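Local coordinates for copper-containing nitrite reductase (Thermus scotoductus, PDB 6HBE), which probably catalyses the one-electron reduction of nitrite to nitric oxide at copper centres, taking its electrons from a reduced cytochrome c, at residues Asn375-Asp380 against Gly388-Val393; Thr370-Asn375 against Gly411-Ile416; Asn356-Lys361 against Pro432-Ile437. All blocks are in the same frame, centred on the assembly; numbering follows the deposited sequence.

Contact 1. Residues Asn375-Asp380 against Gly388-Val393; sequences NEDVFD and GRHDAV. With CU (copper (II) ion), chain L.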
loop_
_atom_site.group_PDB
_atom_site.type_symbol
_atom_site.label_atom_id
_atom_site.label_comp_id
_atom_site.label_asym_id
_atom_site.label_seq_id
_atom_site.Cartn_x
_atom_site.Cartn_y
_atom_site.Cartn_z
ATOM N N ASN C 375 15.871 -12.497 13.414
ATOM C CA ASN C 375 16.201 -11.791 12.192
ATOM C C ASN C 375 15.068 -11.934 11.170
ATOM O O ASN C 375 14.877 -13.007 10.606
ATOM C CB ASN C 375 17.541 -12.242 11.588
ATOM C CG ASN C 375 18.028 -11.307 10.480
ATOM O OD1 ASN C 375 17.366 -10.310 10.143
ATOM N ND2 ASN C 375 19.163 -11.622 9.894
ATOM N N GLU C 376 14.351 -10.836 10.934
ATOM C CA GLU C 376 13.274 -10.799 9.923
ATOM C C GLU C 376 13.789 -10.400 8.528
ATOM O O GLU C 376 13.081 -10.616 7.535
ATOM C CB GLU C 376 12.130 -9.866 10.358
ATOM C CG GLU C 376 11.210 -10.398 11.452
ATOM C CD GLU C 376 10.492 -11.732 11.123
ATOM O OE1 GLU C 376 10.385 -12.181 9.944
ATOM O OE2 GLU C 376 9.996 -12.380 12.071
ATOM N N ASP C 377 15.008 -9.867 8.408
ATOM C CA ASP C 377 15.551 -9.625 7.060
ATOM C C ASP C 377 15.737 -10.984 6.390
ATOM O O ASP C 377 16.044 -11.981 7.065
ATOM C CB ASP C 377 16.850 -8.794 7.076
ATOM C CG ASP C 377 16.603 -7.268 7.128
ATOM O OD1 ASP C 377 15.538 -6.778 6.654
ATOM O OD2 ASP C 377 17.487 -6.538 7.645
ATOM N N VAL C 378 15.501 -11.027 5.072
ATOM C CA VAL C 378 15.347 -12.265 4.310
ATOM C C VAL C 378 16.609 -12.656 3.522
ATOM O O VAL C 378 16.923 -13.847 3.464
ATOM C CB VAL C 378 14.109 -12.177 3.358
ATOM C CG1 VAL C 378 13.756 -13.545 2.768
ATOM C CG2 VAL C 378 12.914 -11.663 4.132
ATOM N N PHE C 379 17.319 -11.679 2.938
ATOM C CA PHE C 379 18.541 -11.924 2.146
ATOM C C PHE C 379 19.753 -12.110 3.085
ATOM O O PHE C 379 20.298 -11.139 3.600
ATOM C CB PHE C 379 18.798 -10.757 1.181
ATOM C CG PHE C 379 19.889 -11.012 0.159
ATOM C CD1 PHE C 379 21.231 -10.829 0.473
ATOM C CD2 PHE C 379 19.564 -11.350 -1.135
ATOM C CE1 PHE C 379 22.220 -11.033 -0.476
ATOM C CE2 PHE C 379 20.543 -11.534 -2.101
ATOM C CZ PHE C 379 21.881 -11.381 -1.774
ATOM N N ASP C 380 20.160 -13.357 3.317
ATOM C CA ASP C 380 21.245 -13.654 4.297
ATOM C C ASP C 380 22.514 -14.226 3.618
ATOM O O ASP C 380 23.355 -14.876 4.244
ATOM C CB ASP C 380 20.690 -14.533 5.444
ATOM C CG ASP C 380 20.121 -15.872 4.960
ATOM O OD1 ASP C 380 20.401 -16.297 3.795
ATOM O OD2 ASP C 380 19.369 -16.500 5.743
ATOM N N GLY C 388 21.987 -9.206 4.623
ATOM C CA GLY C 388 20.983 -8.932 5.650
ATOM C C GLY C 388 21.072 -9.829 6.877
ATOM O O GLY C 388 20.131 -9.850 7.685
ATOM N N ARG C 389 22.180 -10.583 7.023
ATOM C CA ARG C 389 22.562 -11.139 8.315
ATOM C C ARG C 389 22.882 -10.030 9.298
ATOM O O ARG C 389 23.381 -8.978 8.908
ATOM C CB ARG C 389 23.792 -12.059 8.194
ATOM C CG ARG C 389 23.513 -13.436 7.636
ATOM C CD ARG C 389 24.729 -14.387 7.740
ATOM N NE ARG C 389 25.970 -13.714 7.345
ATOM C CZ ARG C 389 26.438 -13.543 6.098
ATOM N NH1 ARG C 389 25.818 -14.038 5.031
ATOM N NH2 ARG C 389 27.583 -12.878 5.916
ATOM N N HIS C 390 22.583 -10.269 10.566
ATOM C CA HIS C 390 22.818 -9.318 11.653
ATOM C C HIS C 390 23.245 -10.025 12.929
ATOM O O HIS C 390 22.906 -11.207 13.147
ATOM C CB HIS C 390 21.551 -8.525 12.013
ATOM C CG HIS C 390 20.967 -7.791 10.861
ATOM N ND1 HIS C 390 21.618 -6.737 10.262
ATOM C CD2 HIS C 390 19.825 -7.986 10.161
ATOM C CE1 HIS C 390 20.887 -6.296 9.250
ATOM N NE2 HIS C 390 19.793 -7.033 9.168
ATOM N N ASP C 391 23.933 -9.261 13.788
ATOM C CA ASP C 391 24.146 -9.637 15.182
ATOM C C ASP C 391 23.799 -8.447 16.053
ATOM O O ASP C 391 23.385 -7.372 15.551
ATOM C CB ASP C 391 25.588 -10.187 15.411
ATOM C CG ASP C 391 26.710 -9.136 15.194
ATOM O OD1 ASP C 391 26.472 -7.907 15.244
ATOM O OD2 ASP C 391 27.884 -9.556 15.016
ATOM N N ALA C 392 23.933 -8.628 17.367
ATOM C CA ALA C 392 23.796 -7.529 18.308
ATOM C C ALA C 392 24.987 -7.611 19.290
ATOM O O ALA C 392 25.160 -8.655 19.917
ATOM C CB ALA C 392 22.482 -7.639 19.061
ATOM N N VAL C 393 25.769 -6.527 19.398
ATOM C CA VAL C 393 27.012 -6.457 20.234
ATOM C C VAL C 393 26.993 -5.172 21.091
ATOM O O VAL C 393 26.890 -4.052 20.566
ATOM C CB VAL C 393 28.309 -6.517 19.365
ATOM C CG1 VAL C 393 28.263 -7.663 18.365
ATOM C CG2 VAL C 393 28.572 -5.227 18.590
HETATM CU CU CU L . 23.426 -5.826 10.588
#

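Contact 2. Residues Thr370-Asn375 against Gly411-Ile416; sequences TVEFVN and GERYRI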
loop_
_atom_site.group_PDB
_atom_site.type_symbol
_atom_site.label_atom_id
_atom_site.label_comp_id
_atom_site.label_asym_id
_atom_site.label_seq_id
_atom_site.Cartn_x
_atom_site.Cartn_y
_atom_site.Cartn_z
ATOM N N THR C 370 13.239 -12.697 29.631
ATOM C CA THR C 370 14.018 -13.228 28.547
ATOM C C THR C 370 13.660 -12.463 27.258
ATOM O O THR C 370 12.490 -12.382 26.892
ATOM C CB THR C 370 13.728 -14.728 28.365
ATOM O OG1 THR C 370 14.173 -15.451 29.527
ATOM C CG2 THR C 370 14.432 -15.268 27.143
ATOM N N VAL C 371 14.686 -11.967 26.575
ATOM C CA VAL C 371 14.569 -11.325 25.265
ATOM C C VAL C 371 14.929 -12.349 24.200
ATOM O O VAL C 371 15.928 -13.067 24.345
ATOM C CB VAL C 371 15.558 -10.135 25.163
ATOM C CG1 VAL C 371 15.636 -9.549 23.746
ATOM C CG2 VAL C 371 15.168 -9.070 26.161
ATOM N N GLU C 372 14.155 -12.392 23.113
ATOM C CA GLU C 372 14.533 -13.171 21.940
ATOM C C GLU C 372 14.765 -12.225 20.766
ATOM O O GLU C 372 13.811 -11.577 20.303
ATOM C CB GLU C 372 13.435 -14.188 21.582
ATOM C CG GLU C 372 13.733 -15.044 20.341
ATOM C CD GLU C 372 12.691 -16.122 20.075
ATOM O OE1 GLU C 372 11.647 -15.824 19.432
ATOM O OE2 GLU C 372 12.907 -17.281 20.503
ATOM N N PHE C 373 16.012 -12.158 20.296
ATOM C CA PHE C 373 16.344 -11.532 19.010
ATOM C C PHE C 373 15.920 -12.470 17.864
ATOM O O PHE C 373 16.197 -13.696 17.902
ATOM C CB PHE C 373 17.847 -11.234 18.880
ATOM C CG PHE C 373 18.306 -10.032 19.657
ATOM C CD1 PHE C 373 18.235 -8.761 19.106
ATOM C CD2 PHE C 373 18.798 -10.163 20.959
ATOM C CE1 PHE C 373 18.654 -7.638 19.820
ATOM C CE2 PHE C 373 19.213 -9.041 21.680
ATOM C CZ PHE C 373 19.146 -7.775 21.121
ATOM N N VAL C 374 15.224 -11.921 16.861
ATOM C CA VAL C 374 14.887 -12.705 15.645
ATOM C C VAL C 374 15.234 -11.883 14.410
ATOM O O VAL C 374 14.940 -10.697 14.368
ATOM C CB VAL C 374 13.386 -13.158 15.639
ATOM C CG1 VAL C 374 12.417 -11.973 15.688
ATOM C CG2 VAL C 374 13.082 -14.019 14.416
ATOM N N ASN C 375 15.871 -12.497 13.414
ATOM C CA ASN C 375 16.201 -11.791 12.192
ATOM C C ASN C 375 15.068 -11.934 11.170
ATOM O O ASN C 375 14.877 -13.007 10.606
ATOM C CB ASN C 375 17.541 -12.242 11.588
ATOM C CG ASN C 375 18.028 -11.307 10.480
ATOM O OD1 ASN C 375 17.366 -10.310 10.143
ATOM N ND2 ASN C 375 19.163 -11.622 9.894
ATOM N N GLY C 411 15.094 -15.756 9.950
ATOM C CA GLY C 411 14.278 -16.581 10.809
ATOM C C GLY C 411 15.042 -17.303 11.912
ATOM O O GLY C 411 14.416 -18.133 12.606
ATOM N N GLU C 412 16.351 -17.017 12.071
ATOM C CA GLU C 412 17.147 -17.569 13.199
ATOM C C GLU C 412 16.953 -16.699 14.410
ATOM O O GLU C 412 16.629 -15.512 14.287
ATOM C CB GLU C 412 18.624 -17.731 12.849
ATOM C CG GLU C 412 18.825 -18.769 11.757
ATOM C CD GLU C 412 20.276 -19.048 11.398
ATOM O OE1 GLU C 412 21.159 -18.204 11.636
ATOM O OE2 GLU C 412 20.530 -20.122 10.816
ATOM N N ARG C 413 17.133 -17.289 15.595
ATOM C CA ARG C 413 16.741 -16.660 16.869
ATOM C C ARG C 413 17.838 -16.805 17.938
ATOM O O ARG C 413 18.578 -17.780 17.933
ATOM C CB ARG C 413 15.446 -17.279 17.413
ATOM C CG ARG C 413 14.242 -17.200 16.469
ATOM C CD ARG C 413 13.053 -18.062 16.881
ATOM N NE ARG C 413 12.048 -17.973 15.822
ATOM C CZ ARG C 413 11.091 -17.046 15.722
ATOM N NH1 ARG C 413 10.901 -16.117 16.662
ATOM N NH2 ARG C 413 10.293 -17.075 14.654
ATOM N N TYR C 414 17.927 -15.850 18.857
ATOM C CA TYR C 414 18.867 -15.967 19.997
ATOM C C TYR C 414 18.261 -15.355 21.250
ATOM O O TYR C 414 17.838 -14.198 21.218
ATOM C CB TYR C 414 20.215 -15.317 19.673
ATOM C CG TYR C 414 21.285 -15.542 20.740
ATOM C CD1 TYR C 414 21.922 -16.779 20.870
ATOM C CD2 TYR C 414 21.658 -14.512 21.599
ATOM C CE1 TYR C 414 22.896 -16.978 21.846
ATOM C CE2 TYR C 414 22.630 -14.692 22.566
ATOM C CZ TYR C 414 23.237 -15.924 22.685
ATOM O OH TYR C 414 24.189 -16.078 23.652
ATOM N N ARG C 415 18.251 -16.133 22.347
ATOM C CA ARG C 415 17.670 -15.727 23.625
ATOM C C ARG C 415 18.718 -15.334 24.695
ATOM O O ARG C 415 19.813 -15.928 24.786
ATOM C CB ARG C 415 16.776 -16.835 24.168
ATOM C CG ARG C 415 15.456 -16.956 23.436
ATOM C CD ARG C 415 14.524 -17.988 24.026
ATOM N NE ARG C 415 13.302 -18.133 23.214
ATOM C CZ ARG C 415 12.213 -18.811 23.581
ATOM N NH1 ARG C 415 12.155 -19.427 24.766
ATOM N NH2 ARG C 415 11.163 -18.883 22.758
ATOM N N ILE C 416 18.367 -14.308 25.463
ATOM C CA ILE C 416 19.169 -13.790 26.577
ATOM C C ILE C 416 18.228 -13.503 27.737
ATOM O O ILE C 416 17.222 -12.823 27.564
ATOM C CB ILE C 416 19.878 -12.468 26.211
ATOM C CG1 ILE C 416 20.861 -12.684 25.071
ATOM C CG2 ILE C 416 20.587 -11.875 27.424
ATOM C CD1 ILE C 416 21.322 -11.383 24.432
#

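Contact 3. Residues Asn356-Lys361 against Pro432-Ile437; sequences NSFYPK and PYMKGI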
loop_
_atom_site.group_PDB
_atom_site.type_symbol
_atom_site.label_atom_id
_atom_site.label_comp_id
_atom_site.label_asym_id
_atom_site.label_seq_id
_atom_site.Cartn_x
_atom_site.Cartn_y
_atom_site.Cartn_z
ATOM N N ASN C 356 17.617 -3.362 8.301
ATOM C CA ASN C 356 18.852 -2.856 8.930
ATOM C C ASN C 356 18.547 -1.936 10.113
ATOM O O ASN C 356 19.068 -0.821 10.205
ATOM C CB ASN C 356 19.776 -2.167 7.916
ATOM C CG ASN C 356 20.430 -3.133 6.936
ATOM O OD1 ASN C 356 20.049 -4.302 6.808
ATOM N ND2 ASN C 356 21.446 -2.650 6.247
ATOM N N SER C 357 17.660 -2.405 10.989
ATOM C CA SER C 357 17.310 -1.707 12.218
ATOM C C SER C 357 16.861 -2.676 13.270
ATOM O O SER C 357 16.572 -3.830 12.966
ATOM C CB SER C 357 16.237 -0.625 11.984
ATOM O OG SER C 357 14.923 -1.150 11.824
ATOM N N PHE C 358 16.784 -2.206 14.527
ATOM C CA PHE C 358 16.263 -2.992 15.632
ATOM C C PHE C 358 14.892 -2.444 16.034
ATOM O O PHE C 358 14.752 -1.248 16.213
ATOM C CB PHE C 358 17.201 -2.982 16.862
ATOM C CG PHE C 358 18.567 -3.563 16.601
ATOM C CD1 PHE C 358 18.750 -4.931 16.521
ATOM C CD2 PHE C 358 19.684 -2.724 16.415
ATOM C CE1 PHE C 358 20.013 -5.469 16.281
ATOM C CE2 PHE C 358 20.940 -3.251 16.181
ATOM C CZ PHE C 358 21.106 -4.626 16.103
ATOM N N TYR C 359 13.903 -3.334 16.209
ATOM C CA TYR C 359 12.516 -2.950 16.546
ATOM C C TYR C 359 11.962 -3.769 17.701
ATOM O O TYR C 359 11.824 -4.974 17.574
ATOM C CB TYR C 359 11.593 -3.109 15.314
ATOM C CG TYR C 359 10.193 -2.604 15.550
ATOM C CD1 TYR C 359 9.929 -1.238 15.589
ATOM C CD2 TYR C 359 9.150 -3.479 15.769
ATOM C CE1 TYR C 359 8.641 -0.762 15.832
ATOM C CE2 TYR C 359 7.858 -3.012 16.013
ATOM C CZ TYR C 359 7.617 -1.654 16.023
ATOM O OH TYR C 359 6.337 -1.197 16.255
ATOM N N PRO C 360 11.615 -3.153 18.826
ATOM C CA PRO C 360 11.668 -1.706 19.088
ATOM C C PRO C 360 13.103 -1.170 19.273
ATOM O O PRO C 360 14.016 -1.948 19.607
ATOM C CB PRO C 360 10.855 -1.579 20.389
ATOM C CG PRO C 360 11.058 -2.887 21.078
ATOM C CD PRO C 360 11.235 -3.933 20.010
ATOM N N LYS C 361 13.313 0.120 18.982
ATOM C CA LYS C 361 14.623 0.763 19.140
ATOM C C LYS C 361 15.130 0.789 20.609
ATOM O O LYS C 361 16.331 0.598 20.861
ATOM C CB LYS C 361 14.610 2.199 18.592
ATOM C CG LYS C 361 14.460 2.299 17.068
ATOM C CD LYS C 361 14.259 3.742 16.605
ATOM C CE LYS C 361 14.073 3.889 15.077
ATOM N NZ LYS C 361 15.162 3.250 14.281
ATOM N N PRO C 432 27.482 -1.137 11.410
ATOM C CA PRO C 432 27.663 -0.463 12.719
ATOM C C PRO C 432 26.774 0.758 13.005
ATOM O O PRO C 432 26.691 1.178 14.148
ATOM C CB PRO C 432 29.160 -0.093 12.749
ATOM C CG PRO C 432 29.686 -0.333 11.365
ATOM C CD PRO C 432 28.640 -0.986 10.509
ATOM N N TYR C 433 26.126 1.284 11.966
ATOM C CA TYR C 433 25.092 2.345 12.056
ATOM C C TYR C 433 23.714 1.844 12.567
ATOM O O TYR C 433 22.874 2.657 12.947
ATOM C CB TYR C 433 24.946 3.084 10.703
ATOM C CG TYR C 433 24.600 2.171 9.557
ATOM C CD1 TYR C 433 23.271 1.845 9.266
ATOM C CD2 TYR C 433 25.598 1.597 8.777
ATOM C CE1 TYR C 433 22.964 0.973 8.220
ATOM C CE2 TYR C 433 25.302 0.728 7.768
ATOM C CZ TYR C 433 23.980 0.414 7.478
ATOM O OH TYR C 433 23.735 -0.479 6.447
ATOM N N MET C 434 23.484 0.528 12.593
ATOM C CA MET C 434 22.317 -0.045 13.304
ATOM C C MET C 434 22.529 0.038 14.791
ATOM O O MET C 434 23.544 -0.467 15.293
ATOM C CB MET C 434 22.142 -1.525 13.010
ATOM C CG MET C 434 21.735 -1.831 11.597
ATOM S SD MET C 434 21.537 -3.598 11.258
ATOM C CE MET C 434 20.367 -4.133 12.461
ATOM N N LYS C 435 21.571 0.603 15.509
ATOM C CA LYS C 435 21.743 0.829 16.949
ATOM C C LYS C 435 20.453 0.691 17.732
ATOM O O LYS C 435 19.386 1.144 17.295
ATOM C CB LYS C 435 22.353 2.222 17.207
ATOM C CG LYS C 435 22.731 2.472 18.679
ATOM C CD LYS C 435 23.480 3.787 18.908
ATOM C CE LYS C 435 24.901 3.746 18.371
ATOM N NZ LYS C 435 25.632 5.006 18.683
ATOM N N GLY C 436 20.566 0.098 18.921
ATOM C CA GLY C 436 19.447 -0.067 19.840
ATOM C C GLY C 436 19.868 -0.002 21.299
ATOM O O GLY C 436 21.075 0.030 21.601
ATOM N N ILE C 437 18.868 0.001 22.179
ATOM C CA ILE C 437 19.051 0.089 23.653
ATOM C C ILE C 437 18.192 -0.943 24.355
ATOM O O ILE C 437 17.009 -1.139 23.996
ATOM C CB ILE C 437 18.690 1.497 24.192
ATOM C CG1 ILE C 437 19.734 2.539 23.755
ATOM C CG2 ILE C 437 18.558 1.504 25.712
ATOM C CD1 ILE C 437 19.330 3.979 23.952
HETATM O O HOH W 1 17.318 0.630 15.322
HETATM O O HOH W 2 16.102 -2.667 21.595
#

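Contact 1. Residues Asn375-Asp380 against Gly388-Val393
H390 meets D377 and N375 with the rim of its imidazole. NE2 gives a hydrogen bond, 2.8 Å and fairly straight, to the anti lone pair of D377 OD2, with the carboxylate turned 46° from the ring. N375 crosses the histidine at about a right angle, its OD1 lying in the ring plane 3.4 Å from H390 CD2. With N375 CG anti to the backbone N (chi1 -168°), its amide is turned to G388: ND2 donates almost linearly to a lone pair of G388 O at 3.0 Å, and L408 O takes a further bond from ND2. OD1 closes an Asx turn by accepting from D377 N. Over one face of the imidazole sits G388 C. G388 N bonds F379 O at 2.8 Å; a CB on G388 would collide with that carbonyl. At the far end the bent R389 chain brings NH1 to D380 O, 2.7 Å away. The bond to D377, whose carboxylate also accepts from the backbone N of G355 and N356, probably helps fix the rotation of the imidazole, whose ND1 binds the copper ion. With C428, H431 and M434 completing the ligands, this is the type 1 copper site of a cupredoxin domain.

Contact 2. Residues Thr370-Asn375 against Gly411-Ile416
Strands 370-375 and 413-416 run antiparallel, 162° between their directions, with V371-I416 and F373-Y414 as hydrogen-bonded pairs and E372-R415 and V374-R413 as non-hydrogen-bonded ones. The ladder edges a sheet of the plastocyanin-like cupredoxin sandwich, 413-417 being outermost within the chain. The backbone bonds V371 N to I416 O and F373 N to Y414 O are both 2.9 Å; beyond the strand, G411 N closes on N375 O at 2.8 Å. One face carries a salt-bridge network. E372 is extended, CG anti to the backbone N (chi1 179°), which carries its carboxylate out between two arginines. R415 grips it side-on, NE at 2.9 Å and NH2 at 3.3 Å both on E372 OE2, from the same face of the carboxylate. R413 NH1 meets E372 OE1 from above the carboxylate plane, at 2.9 Å. A neighbouring subunit joins in: its H321 also bonds E372 OE1, and its E322 pairs with R413 NH2, so the network belongs to the trimer interface. With a glutamine in place of E372 the carboxylate charge is gone, which would probably leave R415 without its mate across the strands and R413 more dependent on E322 of the neighbouring subunit. V374 lies alongside R413, pointing the same way, with CG2 against one face of the guanidinium. On the opposite face, where V351 of the adjacent strand 349-353 lies beside F373, the ring edge of F373 takes the tip of the isoleucine, CE2 to I416 CD1 at 4.2 Å.

Contact 3. Residues Asn356-Lys361 against Pro432-Ile437
M434 runs straight as far as its sulfur (chi2 180°) and then bends at chi3, 56°, which lays its CE methyl over the ring of F358. The two side chains cross at about a right angle; CE stands 3.9 Å from the centroid of the F358 ring in a CH-pi contact, while SD lies oblique to the ring in a Met-aromatic contact. The same chain presses on N356, with M434 CG 3.2 Å from N356 O, a buried carbonyl with no polar partner in the model. The packing probably helps place SD, the methionine ligand of the copper ion, in the axial position usual for a type 1 site. N356 ND2 donates to Y433 OH at 3.2 Å, the bond bent to 137°; E385 is a further partner of that hydroxyl. After the cis peptide before P360, K361 O accepts from I437 N at 2.9 Å. One water bridges F358 N and K435 O, another P360 O and I437 O. Around this, F358 meets Y426 of strand 422-427 edge-to-face and Y359 pairs by backbone with Q352 of strand 349-353, while N356 OD1 bonds H120 and Y433 touches H125 of helix 120-126.

How the contacts relate
All three contacts belong to the C-terminal cupredoxin domain. Contacts 1 and 3 are buried and flank one copper ion, supplying a histidine and a methionine ligand, and they meet directly: H390 CE1 packs beside N356 OD1, and M434 SD and H390 ND1 lie side by side at the copper ion. Contact 1 works through polar second-shell bonds in loops, contact 3 through sulfur, methyl and ring packing, with waters bridging backbones. Contact 2 is partly buried regular sheet, its charged face turned to a neighbouring subunit, which contact 1 also touches. N375 is common to contacts 1 and 2, ending the strand and beginning the copper loop; F373 reaches inward to A392 and F358.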